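Local structure of intracellular protein transport protein USO1 (Saccharomyces cerevisiae S288c, 6LSU) at residues V224-L227 with V228-N232; L283-L286 with L287-I291; L446-Q449 with V450-N454. The protein acts as a membrane tether required for protein transport from the ER to the Golgi complex, this chain being its globular head. One frame throughout, in Å; residues are numbered along the deposited sequence.

Contact 1: V224-L227 with V228-N232; sequences VQKL and VAFEN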
loop_
_atom_site.group_PDB
_atom_site.type_symbol
_atom_site.label_atom_id
_atom_site.label_comp_id
_atom_site.label_asym_id
_atom_site.label_seq_id
_atom_site.Cartn_x
_atom_site.Cartn_y
_atom_site.Cartn_z
ATOM N N VAL A 224 -3.883 8.245 23.978
ATOM C CA VAL A 224 -5.165 7.475 23.913
ATOM C C VAL A 224 -4.913 6.074 23.319
ATOM O O VAL A 224 -5.705 5.149 23.625
ATOM C CB VAL A 224 -6.265 8.211 23.119
ATOM C CG1 VAL A 224 -7.570 7.443 23.143
ATOM C CG2 VAL A 224 -6.499 9.625 23.607
ATOM N N GLN A 225 -3.910 5.908 22.447
ATOM C CA GLN A 225 -3.617 4.580 21.818
ATOM C C GLN A 225 -3.235 3.609 22.928
ATOM O O GLN A 225 -3.801 2.524 22.955
ATOM C CB GLN A 225 -2.475 4.626 20.800
ATOM C CG GLN A 225 -2.818 5.361 19.511
ATOM C CD GLN A 225 -1.706 5.249 18.494
ATOM O OE1 GLN A 225 -0.632 5.809 18.617
ATOM N NE2 GLN A 225 -1.913 4.445 17.479
ATOM N N LYS A 226 -2.343 4.040 23.828
ATOM C CA LYS A 226 -1.847 3.223 24.973
ATOM C C LYS A 226 -3.003 3.064 25.971
ATOM O O LYS A 226 -3.283 1.914 26.409
ATOM C CB LYS A 226 -0.547 3.817 25.542
ATOM C CG LYS A 226 0.663 3.745 24.594
ATOM C CD LYS A 226 1.597 2.522 24.768
ATOM C CE LYS A 226 0.937 1.183 24.472
ATOM N NZ LYS A 226 1.693 0.009 24.979
ATOM N N LEU A 227 -3.734 4.138 26.227
ATOM C CA LEU A 227 -4.903 4.090 27.139
ATOM C C LEU A 227 -5.932 3.054 26.678
ATOM O O LEU A 227 -6.501 2.356 27.561
ATOM C CB LEU A 227 -5.528 5.485 27.224
ATOM C CG LEU A 227 -5.037 6.312 28.408
ATOM C CD1 LEU A 227 -5.523 7.743 28.301
ATOM C CD2 LEU A 227 -5.480 5.669 29.710
ATOM N N VAL A 228 -6.196 2.979 25.360
ATOM C CA VAL A 228 -7.258 2.085 24.816
ATOM C C VAL A 228 -6.730 0.651 24.878
ATOM O O VAL A 228 -7.491 -0.258 25.303
ATOM C CB VAL A 228 -7.684 2.491 23.394
ATOM C CG1 VAL A 228 -8.363 1.340 22.676
ATOM C CG2 VAL A 228 -8.603 3.701 23.413
ATOM N N ALA A 229 -5.468 0.470 24.481
ATOM C CA ALA A 229 -4.780 -0.840 24.427
ATOM C C ALA A 229 -4.875 -1.568 25.773
ATOM O O ALA A 229 -5.012 -2.790 25.758
ATOM C CB ALA A 229 -3.348 -0.634 24.023
ATOM N N PHE A 230 -4.797 -0.837 26.897
ATOM C CA PHE A 230 -4.763 -1.439 28.258
ATOM C C PHE A 230 -6.156 -1.919 28.644
ATOM O O PHE A 230 -6.263 -2.656 29.656
ATOM C CB PHE A 230 -4.202 -0.478 29.309
ATOM C CG PHE A 230 -2.774 -0.042 29.076
ATOM C CD1 PHE A 230 -1.966 -0.684 28.139
ATOM C CD2 PHE A 230 -2.236 1.014 29.801
ATOM C CE1 PHE A 230 -0.662 -0.263 27.918
ATOM C CE2 PHE A 230 -0.930 1.426 29.584
ATOM C CZ PHE A 230 -0.145 0.788 28.643
ATOM N N GLU A 231 -7.167 -1.575 27.841
ATOM C CA GLU A 231 -8.594 -1.913 28.109
ATOM C C GLU A 231 -8.995 -3.222 27.405
ATOM O O GLU A 231 -10.229 -3.467 27.202
ATOM C CB GLU A 231 -9.491 -0.744 27.698
ATOM C CG GLU A 231 -9.279 0.494 28.564
ATOM C CD GLU A 231 -9.382 0.200 30.060
ATOM O OE1 GLU A 231 -10.251 -0.648 30.441
ATOM O OE2 GLU A 231 -8.591 0.803 30.842
ATOM N N ASN A 232 -8.013 -4.054 27.061
ATOM C CA ASN A 232 -8.261 -5.415 26.522
ATOM C C ASN A 232 -9.188 -5.286 25.309
ATOM O O ASN A 232 -10.179 -6.050 25.213
ATOM C CB ASN A 232 -8.829 -6.350 27.602
ATOM C CG ASN A 232 -9.106 -7.741 27.071
ATOM O OD1 ASN A 232 -8.205 -8.429 26.592
ATOM N ND2 ASN A 232 -10.360 -8.152 27.113
#
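The carbonyl oxygen of Gln225 is gripped by two donors. One is the backbone of Ala229, whose N lies 3.1 Å from Gln225 O in a hydrogen bond with an N-H...O angle of 158°. The other is the side-chain amide of Asn270. The Gln225 amide is also held at both ends. Its NE2 is bonded to the carbonyls of Asn262 and Lys265, and its OE1 to Asn267. This buried group is therefore satisfied.

Two more backbone bonds of the helix flank the first. Val228 N reaches Val224 O at 2.8 Å, and Phe230 N reaches Lys226 O at 3.2 Å. A type I turn from Ala229 to Asn232 follows, and Glu231 N is bonded to Val228 O.

The Phe230 ring folds back over the backbone of Lys226. Its CG stands anti to its own carbonyl carbon (chi1 -62°), which brings one ring face over Lys226 O. That oxygen lies 3.3 Å above the Phe230 ring plane, offset toward the rim. The Lys226 chain bends at chi2 and chi3 and brings NZ within 3.8 Å of Phe230 CE1. Two residues earlier, Val224 CG1 and Val228 CG2 meet at 3.9 Å.

These residues lead from helix 222-229 into the turn, within ARM repeat 4. Val224 and Val228 pack against helix 204-218. Lys226 and Ala229 touch helix 268-276, while Leu227, Val228 and Glu231 meet helix 191-198.

Contact 2: L283-L286 with L287-I291; sequences LAHL and LSEPI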
loop_
_atom_site.group_PDB
_atom_site.type_symbol
_atom_site.label_atom_id
_atom_site.label_comp_id
_atom_site.label_asym_id
_atom_site.label_seq_id
_atom_site.Cartn_x
_atom_site.Cartn_y
_atom_site.Cartn_z
ATOM N N LEU A 283 -6.454 -13.125 13.655
ATOM C CA LEU A 283 -6.215 -12.377 12.390
ATOM C C LEU A 283 -6.014 -13.382 11.241
ATOM O O LEU A 283 -6.649 -13.225 10.184
ATOM C CB LEU A 283 -4.981 -11.501 12.600
ATOM C CG LEU A 283 -4.698 -10.508 11.486
ATOM C CD1 LEU A 283 -5.904 -9.635 11.259
ATOM C CD2 LEU A 283 -3.499 -9.650 11.841
ATOM N N ALA A 284 -5.210 -14.411 11.472
ATOM C CA ALA A 284 -5.001 -15.560 10.572
ATOM C C ALA A 284 -6.340 -16.176 10.230
ATOM O O ALA A 284 -6.555 -16.539 9.073
ATOM C CB ALA A 284 -4.159 -16.612 11.230
ATOM N N HIS A 285 -7.184 -16.377 11.227
ATOM C CA HIS A 285 -8.460 -17.113 11.015
ATOM C C HIS A 285 -9.354 -16.294 10.049
ATOM O O HIS A 285 -10.063 -16.904 9.168
ATOM C CB HIS A 285 -9.135 -17.394 12.359
ATOM C CG HIS A 285 -10.521 -17.880 12.149
ATOM N ND1 HIS A 285 -10.759 -19.182 11.731
ATOM C CD2 HIS A 285 -11.725 -17.252 12.226
ATOM C CE1 HIS A 285 -12.060 -19.344 11.572
ATOM N NE2 HIS A 285 -12.681 -18.181 11.880
ATOM N N LEU A 286 -9.361 -14.963 10.271
ATOM C CA LEU A 286 -10.117 -13.955 9.474
ATOM C C LEU A 286 -9.540 -13.832 8.050
ATOM O O LEU A 286 -10.321 -13.856 7.132
ATOM C CB LEU A 286 -10.010 -12.613 10.206
ATOM C CG LEU A 286 -10.645 -11.426 9.495
ATOM C CD1 LEU A 286 -12.155 -11.629 9.467
ATOM C CD2 LEU A 286 -10.277 -10.120 10.162
ATOM N N LEU A 287 -8.207 -13.752 7.904
ATOM C CA LEU A 287 -7.521 -13.729 6.607
ATOM C C LEU A 287 -7.791 -15.039 5.851
ATOM O O LEU A 287 -7.850 -15.043 4.615
ATOM C CB LEU A 287 -6.029 -13.519 6.833
ATOM C CG LEU A 287 -5.609 -12.098 7.193
ATOM C CD1 LEU A 287 -4.109 -12.023 7.481
ATOM C CD2 LEU A 287 -5.959 -11.180 6.039
ATOM N N SER A 288 -8.012 -16.126 6.553
ATOM C CA SER A 288 -8.076 -17.459 5.906
ATOM C C SER A 288 -9.514 -17.734 5.451
ATOM O O SER A 288 -9.708 -18.642 4.629
ATOM C CB SER A 288 -7.540 -18.562 6.790
ATOM O OG SER A 288 -8.591 -19.152 7.539
ATOM N N GLU A 289 -10.465 -16.880 5.816
ATOM C CA GLU A 289 -11.874 -17.055 5.418
ATOM C C GLU A 289 -12.082 -17.305 3.924
ATOM O O GLU A 289 -12.857 -18.175 3.541
ATOM C CB GLU A 289 -12.697 -15.872 5.883
ATOM C CG GLU A 289 -13.512 -16.222 7.102
ATOM C CD GLU A 289 -13.920 -15.007 7.914
ATOM O OE1 GLU A 289 -13.736 -15.037 9.210
ATOM O OE2 GLU A 289 -14.430 -14.059 7.250
ATOM N N PRO A 290 -11.487 -16.547 2.994
ATOM C CA PRO A 290 -11.800 -16.752 1.579
ATOM C C PRO A 290 -11.387 -18.123 1.002
ATOM O O PRO A 290 -11.829 -18.409 -0.058
ATOM C CB PRO A 290 -10.978 -15.681 0.876
ATOM C CG PRO A 290 -10.647 -14.700 1.953
ATOM C CD PRO A 290 -10.478 -15.514 3.203
ATOM N N ILE A 291 -10.561 -18.898 1.703
ATOM C CA ILE A 291 -10.003 -20.196 1.227
ATOM C C ILE A 291 -10.722 -21.381 1.892
ATOM O O ILE A 291 -10.478 -21.669 3.088
ATOM C CB ILE A 291 -8.510 -20.233 1.527
ATOM C CG1 ILE A 291 -7.797 -19.155 0.728
ATOM C CG2 ILE A 291 -7.966 -21.617 1.291
ATOM C CD1 ILE A 291 -6.771 -18.440 1.571
#
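Leu287 N gives Leu283 O a straight hydrogen bond of 2.8 Å (N-H...O angle 167°), and beyond it the regular helical pattern fades. Ser288 N is shared by two weak bonds, to Ala284 O at 2.9 Å and to His285 O at 3.4 Å. Glu289 N makes a weak bond to Leu286 O, only three residues back. Pro290 has no amide hydrogen to carry the pattern on. A type I turn then runs from Ser288 to Ile291, with Ile291 N bonded to Ser288 O.

With CG anti to its own carbonyl carbon (chi1 -76°), Leu287 turns its side chain back toward Leu283, whose carbonyl oxygen it passes. The Leu287 CD1 methyl comes within 4.3 Å of Leu283 CG. The Ser288 hydroxyl also turns back, with OG 3.1 Å from His285 O.

Glu289 reaches back across Leu286, its OE1 3.8 Å from Leu286 CD1. Its OE2 accepts a hydrogen bond from the backbone N of Leu247, which holds that oxygen in place. OE1 lies near the carboxylate of Glu242, and 4.3 Å from His285 NE2. Crowding of the two acids would probably raise the proton affinity of one of them, and His285, if protonated, might offset it in part.

Leu286 faces helix 233-244 and Leu287 faces helices 301-317 and 337-346. The helix runs out into a type I turn, and the chain leaves it toward helix 301-317, within ARM repeat 5 of this armadillo-type array.

Contact 3: L446-Q449 with V450-N454; sequences LLKQ and VQLCN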
loop_
_atom_site.group_PDB
_atom_site.type_symbol
_atom_site.label_atom_id
_atom_site.label_comp_id
_atom_site.label_asym_id
_atom_site.label_seq_id
_atom_site.Cartn_x
_atom_site.Cartn_y
_atom_site.Cartn_z
ATOM N N LEU A 446 20.996 -18.490 -8.261
ATOM C CA LEU A 446 21.611 -18.311 -9.591
ATOM C C LEU A 446 22.178 -19.659 -10.058
ATOM O O LEU A 446 21.818 -20.074 -11.207
ATOM C CB LEU A 446 22.703 -17.244 -9.519
ATOM C CG LEU A 446 22.218 -15.800 -9.562
ATOM C CD1 LEU A 446 23.391 -14.872 -9.769
ATOM C CD2 LEU A 446 21.222 -15.579 -10.688
ATOM N N LEU A 447 22.993 -20.307 -9.210
ATOM C CA LEU A 447 23.591 -21.642 -9.491
ATOM C C LEU A 447 22.517 -22.664 -9.859
ATOM O O LEU A 447 22.780 -23.448 -10.713
ATOM C CB LEU A 447 24.382 -22.154 -8.275
ATOM C CG LEU A 447 25.712 -21.447 -8.041
ATOM C CD1 LEU A 447 26.451 -22.060 -6.853
ATOM C CD2 LEU A 447 26.580 -21.442 -9.296
ATOM N N LYS A 448 21.376 -22.672 -9.184
ATOM C CA LYS A 448 20.257 -23.591 -9.511
ATOM C C LYS A 448 19.716 -23.163 -10.888
ATOM O O LYS A 448 19.492 -24.027 -11.724
ATOM C CB LYS A 448 19.210 -23.577 -8.390
ATOM C CG LYS A 448 18.082 -24.600 -8.508
ATOM C CD LYS A 448 16.689 -24.051 -8.151
ATOM C CE LYS A 448 15.902 -23.490 -9.336
ATOM N NZ LYS A 448 15.110 -22.271 -8.997
ATOM N N GLN A 449 19.562 -21.853 -11.118
ATOM C CA GLN A 449 18.960 -21.285 -12.354
ATOM C C GLN A 449 19.825 -21.622 -13.572
ATOM O O GLN A 449 19.215 -21.918 -14.623
ATOM C CB GLN A 449 18.789 -19.765 -12.279
ATOM C CG GLN A 449 17.635 -19.331 -11.411
ATOM C CD GLN A 449 16.338 -19.322 -12.166
ATOM O OE1 GLN A 449 16.159 -18.582 -13.144
ATOM N NE2 GLN A 449 15.393 -20.100 -11.670
ATOM N N VAL A 450 21.160 -21.571 -13.449
ATOM C CA VAL A 450 22.074 -21.900 -14.589
ATOM C C VAL A 450 21.992 -23.396 -14.907
ATOM O O VAL A 450 21.951 -23.678 -16.105
ATOM C CB VAL A 450 23.529 -21.457 -14.391
ATOM C CG1 VAL A 450 23.602 -19.986 -14.032
ATOM C CG2 VAL A 450 24.252 -22.289 -13.353
ATOM N N GLN A 451 21.946 -24.311 -13.922
ATOM C CA GLN A 451 21.714 -25.759 -14.201
ATOM C C GLN A 451 20.519 -25.874 -15.150
ATOM O O GLN A 451 20.700 -26.406 -16.253
ATOM C CB GLN A 451 21.434 -26.587 -12.945
ATOM C CG GLN A 451 22.530 -26.512 -11.894
ATOM C CD GLN A 451 23.726 -27.378 -12.217
ATOM O OE1 GLN A 451 24.115 -27.540 -13.378
ATOM N NE2 GLN A 451 24.327 -27.946 -11.176
ATOM N N LEU A 452 19.361 -25.349 -14.748
ATOM C CA LEU A 452 18.076 -25.500 -15.493
ATOM C C LEU A 452 18.224 -24.966 -16.924
ATOM O O LEU A 452 17.637 -25.568 -17.828
ATOM C CB LEU A 452 16.949 -24.775 -14.750
ATOM C CG LEU A 452 16.263 -25.569 -13.634
ATOM C CD1 LEU A 452 15.484 -26.753 -14.204
ATOM C CD2 LEU A 452 17.268 -26.038 -12.589
ATOM N N CYS A 453 18.981 -23.886 -17.118
ATOM C CA CYS A 453 19.269 -23.305 -18.458
ATOM C C CYS A 453 20.103 -24.304 -19.270
ATOM O O CYS A 453 19.791 -24.452 -20.465
ATOM C CB CYS A 453 19.984 -21.957 -18.386
ATOM S SG CYS A 453 20.201 -21.166 -20.010
ATOM N N ASN A 454 21.086 -24.977 -18.649
ATOM C CA ASN A 454 21.991 -25.969 -19.304
ATOM C C ASN A 454 21.242 -27.249 -19.706
ATOM O O ASN A 454 21.828 -28.028 -20.493
ATOM C CB ASN A 454 23.189 -26.375 -18.440
ATOM C CG ASN A 454 24.352 -25.416 -18.576
ATOM O OD1 ASN A 454 25.194 -25.345 -17.683
ATOM N ND2 ASN A 454 24.397 -24.660 -19.666
#
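Val450 N bonds Leu446 O at 2.8 Å, with an N-H...O angle of 151°. Its two methyls lie against the preceding turn: CG1 is 3.3 Å from Leu446 O, and CG2 is 3.2 Å from Leu447 O. CG2 sits between the backbone N and the carbonyl carbon (CG1 at chi1 -53°), which turns it to the Leu447 side. The side chain also meets Ile541 and Phe500; an alanine here would probably leave a gap beside these two on the helix face.

Gln451 N makes a weak bond to Leu447 O, and its CG lies beside the same oxygen before the end of the chain leads away. These bonds belong to helix 439-459 of ARM repeat 8, part of the helical array of the head. Leu452 N bonds weakly to Lys448 O, and its CD2 methyl lies near that oxygen. Leu452 CD2 also comes within 4.4 Å of Lys448 CE.

Cys453 N bonds Gln449 O at 3.2 Å, and Asn498 ND2 bonds the same oxygen. The Gln449 amide is held at both ends by the backbone of Leu499 and Ala497. Cys453 itself packs on Phe500, and Asn454 N continues the pattern to Val450 O.

How the contacts relate
The three contacts come one after another along the chain and do not touch. Contact 1 lies in ARM repeat 4, contact 2 in repeat 5 and contact 3 in repeat 8. Centres of contacts 1 and 2 are about 26 Å apart, those of contacts 2 and 3 about 37 Å, and those of contacts 1 and 3 about 53 Å. Sequence order is thus followed by spread along the elongated head. Helix 233-244 follows contact 1 in the chain and packs on contact 2, so one helix leads from contact 1 to the side of contact 2. Contact 3 sits farther along the same head. Together they sample the repeated helices that build the globular head.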